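Local coordinates for vibralactone Cyclase (Boreostereum vibrans, PDB 6KD0), which probably catalyses the cyclization that forms the fused bicyclic beta-lactone of vibralactone, using an alpha/beta-hydrolase fold, at residues V242-F245 and N246-A249; R38-F41 and W42-V46. All blocks are in the same frame, centred on the assembly; numbering follows the deposited sequence.

Contact 1 of 2, residues V242-F245 and N246-A249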
ATOM      1  N   VAL A 242     -15.989  -3.621  -3.618  1.00 20.16           N
ATOM      2  CA  VAL A 242     -14.920  -3.657  -4.614  1.00 19.07           C
ATOM      3  C   VAL A 242     -15.420  -3.085  -5.940  1.00 19.88           C
ATOM      4  O   VAL A 242     -14.789  -2.197  -6.548  1.00 18.46           O
ATOM      5  CB  VAL A 242     -14.391  -5.095  -4.762  1.00 17.90           C
ATOM      6  CG1 VAL A 242     -13.516  -5.224  -6.012  1.00 20.04           C
ATOM      7  CG2 VAL A 242     -13.599  -5.486  -3.503  1.00 19.41           C
ATOM      8  N   TYR A 243     -16.569  -3.585  -6.404  1.00 18.88           N
ATOM      9  CA  TYR A 243     -17.139  -3.094  -7.660  1.00 21.33           C
ATOM     10  C   TYR A 243     -17.479  -1.607  -7.573  1.00 20.03           C
ATOM     11  O   TYR A 243     -17.315  -0.859  -8.551  1.00 20.54           O
ATOM     12  CB  TYR A 243     -18.384  -3.913  -8.026  1.00 21.99           C
ATOM     13  CG  TYR A 243     -18.069  -5.202  -8.750  1.00 25.64           C
ATOM     14  CD1 TYR A 243     -17.216  -6.141  -8.189  1.00 25.27           C
ATOM     15  CD2 TYR A 243     -18.613  -5.473 -10.003  1.00 27.04           C
ATOM     16  CE1 TYR A 243     -16.911  -7.331  -8.847  1.00 26.10           C
ATOM     17  CE2 TYR A 243     -18.323  -6.652 -10.672  1.00 31.62           C
ATOM     18  CZ  TYR A 243     -17.474  -7.579 -10.087  1.00 35.73           C
ATOM     19  OH  TYR A 243     -17.170  -8.754 -10.741  1.00 36.71           O
ATOM     20  N   TRP A 244     -17.951  -1.153  -6.409  1.00 17.58           N
ATOM     21  CA  TRP A 244     -18.294   0.263  -6.280  1.00 18.75           C
ATOM     22  C   TRP A 244     -17.048   1.145  -6.375  1.00 21.23           C
ATOM     23  O   TRP A 244     -17.071   2.192  -7.031  1.00 20.47           O
ATOM     24  CB  TRP A 244     -19.059   0.488  -4.970  1.00 18.22           C
ATOM     25  CG  TRP A 244     -19.538   1.893  -4.720  1.00 22.14           C
ATOM     26  CD1 TRP A 244     -20.509   2.576  -5.403  1.00 24.34           C
ATOM     27  CD2 TRP A 244     -19.102   2.760  -3.671  1.00 21.88           C
ATOM     28  NE1 TRP A 244     -20.685   3.828  -4.849  1.00 24.86           N
ATOM     29  CE2 TRP A 244     -19.832   3.962  -3.785  1.00 23.09           C
ATOM     30  CE3 TRP A 244     -18.148   2.642  -2.654  1.00 21.86           C
ATOM     31  CZ2 TRP A 244     -19.649   5.033  -2.913  1.00 20.90           C
ATOM     32  CZ3 TRP A 244     -17.972   3.703  -1.788  1.00 22.50           C
ATOM     33  CH2 TRP A 244     -18.719   4.885  -1.924  1.00 24.28           C
ATOM     34  N   PHE A 245     -15.948   0.747  -5.719  1.00 20.24           N
ATOM     35  CA  PHE A 245     -14.720   1.537  -5.796  1.00 19.46           C
ATOM     36  C   PHE A 245     -14.162   1.557  -7.223  1.00 18.75           C
ATOM     37  O   PHE A 245     -13.635   2.585  -7.681  1.00 18.64           O
ATOM     38  CB  PHE A 245     -13.674   1.009  -4.799  1.00 16.64           C
ATOM     39  CG  PHE A 245     -13.918   1.423  -3.365  1.00 18.64           C
ATOM     40  CD1 PHE A 245     -13.891   2.758  -2.991  1.00 19.57           C
ATOM     41  CD2 PHE A 245     -14.144   0.464  -2.382  1.00 26.04           C
ATOM     42  CE1 PHE A 245     -14.117   3.136  -1.659  1.00 21.93           C
ATOM     43  CE2 PHE A 245     -14.368   0.836  -1.057  1.00 25.44           C
ATOM     44  CZ  PHE A 245     -14.361   2.174  -0.701  1.00 22.00           C
ATOM     45  N   ASN A 246     -14.257   0.423  -7.935  1.00 18.84           N
ATOM     46  CA  ASN A 246     -13.858   0.403  -9.346  1.00 20.30           C
ATOM     47  C   ASN A 246     -14.700   1.373 -10.161  1.00 20.58           C
ATOM     48  O   ASN A 246     -14.187   2.077 -11.043  1.00 20.53           O
ATOM     49  CB  ASN A 246     -13.998  -1.012  -9.935  1.00 19.12           C
ATOM     50  CG  ASN A 246     -12.996  -1.988  -9.361  1.00 25.40           C
ATOM     51  OD1 ASN A 246     -11.885  -1.623  -9.025  1.00 27.43           O
ATOM     52  ND2 ASN A 246     -13.383  -3.256  -9.282  1.00 32.17           N
ATOM     53  N   GLU A 247     -16.008   1.401  -9.900  1.00 21.55           N
ATOM     54  CA  GLU A 247     -16.894   2.328 -10.597  1.00 20.75           C
ATOM     55  C   GLU A 247     -16.562   3.790 -10.284  1.00 21.39           C
ATOM     56  O   GLU A 247     -16.557   4.637 -11.182  1.00 19.02           O
ATOM     57  CB  GLU A 247     -18.344   2.015 -10.221  1.00 24.91           C
ATOM     58  CG  GLU A 247     -19.342   2.959 -10.873  1.00 32.59           C
ATOM     59  CD  GLU A 247     -20.772   2.626 -10.517  1.00 45.58           C
ATOM     60  OE1 GLU A 247     -21.678   3.066 -11.256  1.00 58.44           O
ATOM     61  OE2 GLU A 247     -20.990   1.927  -9.503  1.00 47.42           O
ATOM     62  N   LEU A 248     -16.298   4.108  -9.014  1.00 20.27           N
ATOM     63  CA  LEU A 248     -15.936   5.479  -8.649  1.00 16.27           C
ATOM     64  C   LEU A 248     -14.662   5.909  -9.366  1.00 18.57           C
ATOM     65  O   LEU A 248     -14.512   7.078  -9.753  1.00 18.26           O
ATOM     66  CB  LEU A 248     -15.750   5.593  -7.137  1.00 18.38           C
ATOM     67  CG  LEU A 248     -16.945   5.452  -6.189  1.00 21.67           C
ATOM     68  CD1 LEU A 248     -16.443   5.549  -4.758  1.00 20.20           C
ATOM     69  CD2 LEU A 248     -17.987   6.519  -6.458  1.00 23.89           C
ATOM     70  N   ALA A 249     -13.732   4.973  -9.563  1.00 16.07           N
ATOM     71  CA  ALA A 249     -12.463   5.340 -10.183  1.00 19.35           C
ATOM     72  C   ALA A 249     -12.629   5.657 -11.671  1.00 19.43           C
ATOM     73  O   ALA A 249     -11.806   6.384 -12.248  1.00 18.04           O
ATOM     74  CB  ALA A 249     -11.439   4.228  -9.985  1.00 18.47           C
TER

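Contact 2 of 2, residues R38-F41 and W42-V46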
ATOM      1  N   ARG A  38     -18.116   7.268   4.657  1.00 22.23           N
ATOM      2  CA  ARG A  38     -16.887   6.476   4.733  1.00 23.83           C
ATOM      3  C   ARG A  38     -15.663   7.361   4.987  1.00 19.62           C
ATOM      4  O   ARG A  38     -14.801   7.034   5.821  1.00 20.45           O
ATOM      5  CB  ARG A  38     -16.734   5.673   3.436  1.00 22.34           C
ATOM      6  CG  ARG A  38     -17.805   4.600   3.262  1.00 22.00           C
ATOM      7  CD  ARG A  38     -17.966   4.154   1.803  1.00 23.25           C
ATOM      8  NE  ARG A  38     -19.060   3.195   1.642  1.00 22.60           N
ATOM      9  CZ  ARG A  38     -18.966   1.883   1.872  1.00 25.74           C
ATOM     10  NH1 ARG A  38     -17.818   1.342   2.272  1.00 21.55           N
ATOM     11  NH2 ARG A  38     -20.031   1.109   1.692  1.00 27.07           N
ATOM     12  N   ARG A  39     -15.572   8.486   4.282  1.00 19.54           N
ATOM     13  CA  ARG A  39     -14.516   9.453   4.562  1.00 20.83           C
ATOM     14  C   ARG A  39     -14.582   9.932   6.013  1.00 24.83           C
ATOM     15  O   ARG A  39     -13.555   9.994   6.712  1.00 22.97           O
ATOM     16  CB  ARG A  39     -14.624  10.623   3.595  1.00 21.92           C
ATOM     17  CG  ARG A  39     -14.260  10.255   2.164  1.00 19.82           C
ATOM     18  CD  ARG A  39     -14.564  11.375   1.147  1.00 24.21           C
ATOM     19  NE  ARG A  39     -13.930  11.090  -0.140  1.00 18.82           N
ATOM     20  CZ  ARG A  39     -14.185  11.715  -1.288  1.00 22.48           C
ATOM     21  NH1 ARG A  39     -15.088  12.697  -1.343  1.00 23.69           N
ATOM     22  NH2 ARG A  39     -13.522  11.360  -2.387  1.00 20.45           N
ATOM     23  N   ALA A  40     -15.793  10.261   6.490  1.00 22.35           N
ATOM     24  CA  ALA A  40     -15.953  10.723   7.869  1.00 21.87           C
ATOM     25  C   ALA A  40     -15.597   9.633   8.863  1.00 23.38           C
ATOM     26  O   ALA A  40     -15.120   9.928   9.965  1.00 23.55           O
ATOM     27  CB  ALA A  40     -17.387  11.199   8.113  1.00 27.05           C
ATOM     28  N   PHE A  41     -15.853   8.366   8.509  1.00 20.51           N
ATOM     29  CA  PHE A  41     -15.547   7.268   9.420  1.00 21.59           C
ATOM     30  C   PHE A  41     -14.048   7.131   9.605  1.00 21.81           C
ATOM     31  O   PHE A  41     -13.558   6.878  10.723  1.00 20.99           O
ATOM     32  CB  PHE A  41     -16.131   5.957   8.883  1.00 22.26           C
ATOM     33  CG  PHE A  41     -15.879   4.761   9.783  1.00 27.41           C
ATOM     34  CD1 PHE A  41     -16.459   4.689  11.048  1.00 29.90           C
ATOM     35  CD2 PHE A  41     -15.074   3.715   9.362  1.00 25.01           C
ATOM     36  CE1 PHE A  41     -16.231   3.601  11.874  1.00 31.42           C
ATOM     37  CE2 PHE A  41     -14.850   2.609  10.189  1.00 29.68           C
ATOM     38  CZ  PHE A  41     -15.423   2.557  11.442  1.00 27.39           C
ATOM     39  N   TRP A  42     -13.300   7.243   8.500  1.00 21.02           N
ATOM     40  CA  TRP A  42     -11.844   7.233   8.622  1.00 18.93           C
ATOM     41  C   TRP A  42     -11.348   8.452   9.393  1.00 21.32           C
ATOM     42  O   TRP A  42     -10.441   8.338  10.227  1.00 19.87           O
ATOM     43  CB  TRP A  42     -11.191   7.139   7.238  1.00 20.39           C
ATOM     44  CG  TRP A  42     -11.094   5.706   6.814  1.00 21.63           C
ATOM     45  CD1 TRP A  42     -12.073   4.958   6.238  1.00 23.97           C
ATOM     46  CD2 TRP A  42      -9.967   4.833   6.997  1.00 21.88           C
ATOM     47  NE1 TRP A  42     -11.624   3.665   6.040  1.00 29.65           N
ATOM     48  CE2 TRP A  42     -10.330   3.570   6.489  1.00 26.80           C
ATOM     49  CE3 TRP A  42      -8.687   5.005   7.530  1.00 25.19           C
ATOM     50  CZ2 TRP A  42      -9.455   2.481   6.494  1.00 29.53           C
ATOM     51  CZ3 TRP A  42      -7.822   3.935   7.539  1.00 22.00           C
ATOM     52  CH2 TRP A  42      -8.209   2.681   7.020  1.00 26.89           C
ATOM     53  N   ASP A  43     -11.953   9.619   9.156  1.00 18.38           N
ATOM     54  CA  ASP A  43     -11.497  10.848   9.814  1.00 24.35           C
ATOM     55  C   ASP A  43     -11.821  10.870  11.311  1.00 26.19           C
ATOM     56  O   ASP A  43     -11.074  11.456  12.108  1.00 26.84           O
ATOM     57  CB  ASP A  43     -12.126  12.058   9.124  1.00 20.47           C
ATOM     58  CG  ASP A  43     -11.639  13.376   9.694  1.00 32.64           C
ATOM     59  OD1 ASP A  43     -10.430  13.673   9.579  1.00 31.14           O
ATOM     60  OD2 ASP A  43     -12.477  14.116  10.256  1.00 33.81           O
ATOM     61  N   GLU A  44     -12.936  10.262  11.710  1.00 25.57           N
ATOM     62  CA  GLU A  44     -13.481  10.441  13.052  1.00 28.56           C
ATOM     63  C   GLU A  44     -13.266   9.238  13.951  1.00 26.61           C
ATOM     64  O   GLU A  44     -13.235   9.389  15.178  1.00 23.51           O
ATOM     65  CB  GLU A  44     -14.983  10.761  12.967  1.00 29.11           C
ATOM     66  CG  GLU A  44     -15.250  12.164  12.407  1.00 28.84           C
ATOM     67  CD  GLU A  44     -16.669  12.375  11.873  1.00 38.21           C
ATOM     68  OE1 GLU A  44     -17.575  11.572  12.185  1.00 42.09           O
ATOM     69  OE2 GLU A  44     -16.873  13.353  11.125  1.00 34.71           O
ATOM     70  N   VAL A  45     -13.102   8.051  13.374  1.00 23.04           N
ATOM     71  CA  VAL A  45     -13.028   6.838  14.168  1.00 19.99           C
ATOM     72  C   VAL A  45     -11.707   6.125  13.909  1.00 23.86           C
ATOM     73  O   VAL A  45     -10.932   5.893  14.841  1.00 20.42           O
ATOM     74  CB  VAL A  45     -14.224   5.902  13.891  1.00 25.61           C
ATOM     75  CG1 VAL A  45     -14.075   4.605  14.698  1.00 25.64           C
ATOM     76  CG2 VAL A  45     -15.531   6.587  14.259  1.00 25.61           C
ATOM     77  N   VAL A  46     -11.419   5.785  12.648  1.00 18.64           N
ATOM     78  CA  VAL A  46     -10.316   4.852  12.401  1.00 21.13           C
ATOM     79  C   VAL A  46      -8.975   5.493  12.745  1.00 19.85           C
ATOM     80  O   VAL A  46      -8.180   4.929  13.507  1.00 20.50           O
ATOM     81  CB  VAL A  46     -10.341   4.338  10.951  1.00 21.91           C
ATOM     82  CG1 VAL A  46      -9.218   3.361  10.745  1.00 21.41           C
ATOM     83  CG2 VAL A  46     -11.663   3.667  10.653  1.00 22.87           C
TER

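Contact 1 of 2, residues V242-F245 and N246-A249
Leu248 lays a methyl on the indole of Trp244 one helical turn back, and this CH-pi contact carries the apolar side of the contact. Its CD1 stands 3.6 Å from the centroid of the six-membered ring of Trp244, only 7° off the ring normal, while CD2 reaches toward NE1 and CE2. With Trp244 CG anti to the backbone N (chi1 -177°), the indole is set beside its own carbonyl carbon, where the Leu248 methyl meets its face. The same methyl also approaches the Phe245 ring, with CD1 of Leu248 4.2 Å from CD1 of Phe245, and CE3 of Trp244 sits over the centre of that phenyl face.

Backbone bonds tie the turn together in the i to i+4 pattern. Asn246 N gives the straightest, 3.0 Å to Val242 O with an N-H...O angle of 165°, and Leu248 N bonds Trp244 O at 2.9 Å.

On the buried side the Asn246 amide runs alongside Val242, its ND2 3.8 Å from CG1 of Val242; Trp106 and Pro214 also touch this asparagine. Phe32 meets Trp244 edge-to-face, and Leu35 and Arg38 of helix 35-54 pack against the indole. The arrangement is regular alpha-helical i to i+4 packing, here in helix 239-249 of the alpha/beta-hydrolase fold, packed against helix 35-54.

Contact 2 of 2, residues R38-F41 and W42-V46
Phe41 O is gripped by two successive amides, Val45 N at 2.9 Å and Val46 N at 3.1 Å. The two donors use the oxygen differently: Val46 N lies in the carbonyl plane and makes a nearly straight bond of 162°, whereas Val45 N stands above that plane and its bond is more bent. The i to i+5 bond to Val46 marks a widened pi-type turn. Before it the helix keeps its alpha pattern, with Trp42 N on Arg38 O and Glu44 N on Ala40 O, the latter 2.8 Å long but bent to 132°.

The Phe41 ring follows its carbonyl toward the wide turn, since CG is anti to the backbone N (chi1 -179°). There the two valines receive different parts of the phenyl: CE1 of Phe41 lies 3.7 Å from CB of Val45, and CE2 of Phe41 comes within 3.4 Å of CG2 of Val46, whose side chain crosses the phenyl at about a right angle. The other methyl of Val46, CG1, rests 3.5 Å above the plane of the Trp42 indole, toward its rim, so the two methyls of this valine touch two different aromatic rings. At the indole edge, CD1 of Trp42 approaches Arg38 O at 3.5 Å, close to the ring plane.

Met315 and Leu316 of helix 313-316 pack against Trp42. Arg38 bonds Pro33 O through NE and makes a salt bridge to Glu241 through NH1; Arg39 NH2 bonds Ala107 O and makes a salt bridge to Glu139. The turn at 42-46 is a pi-bulge in helix 35-54, following regular alpha-helical bonds in 38-44.

Both contacts are local packing within single helices, and those helices meet: CZ3 of Trp244 in contact 1 lies 3.6 Å from CD of Arg38 in contact 2. Contact 1 is partly buried, on helix 239-249, and keeps a regular alpha turn. Contact 2 lies nearer the surface on helix 35-54, where the backbone widens and the aromatic rings meet valines, where contact 1 has a leucine. One methyl over an indole face thus carries 242-249, whereas in 38-46 two valines share one phenyl. Each has residues close to, but not touching, a probable Ser-His-Asp triad: Val242 in contact 1 and Trp42 in contact 2.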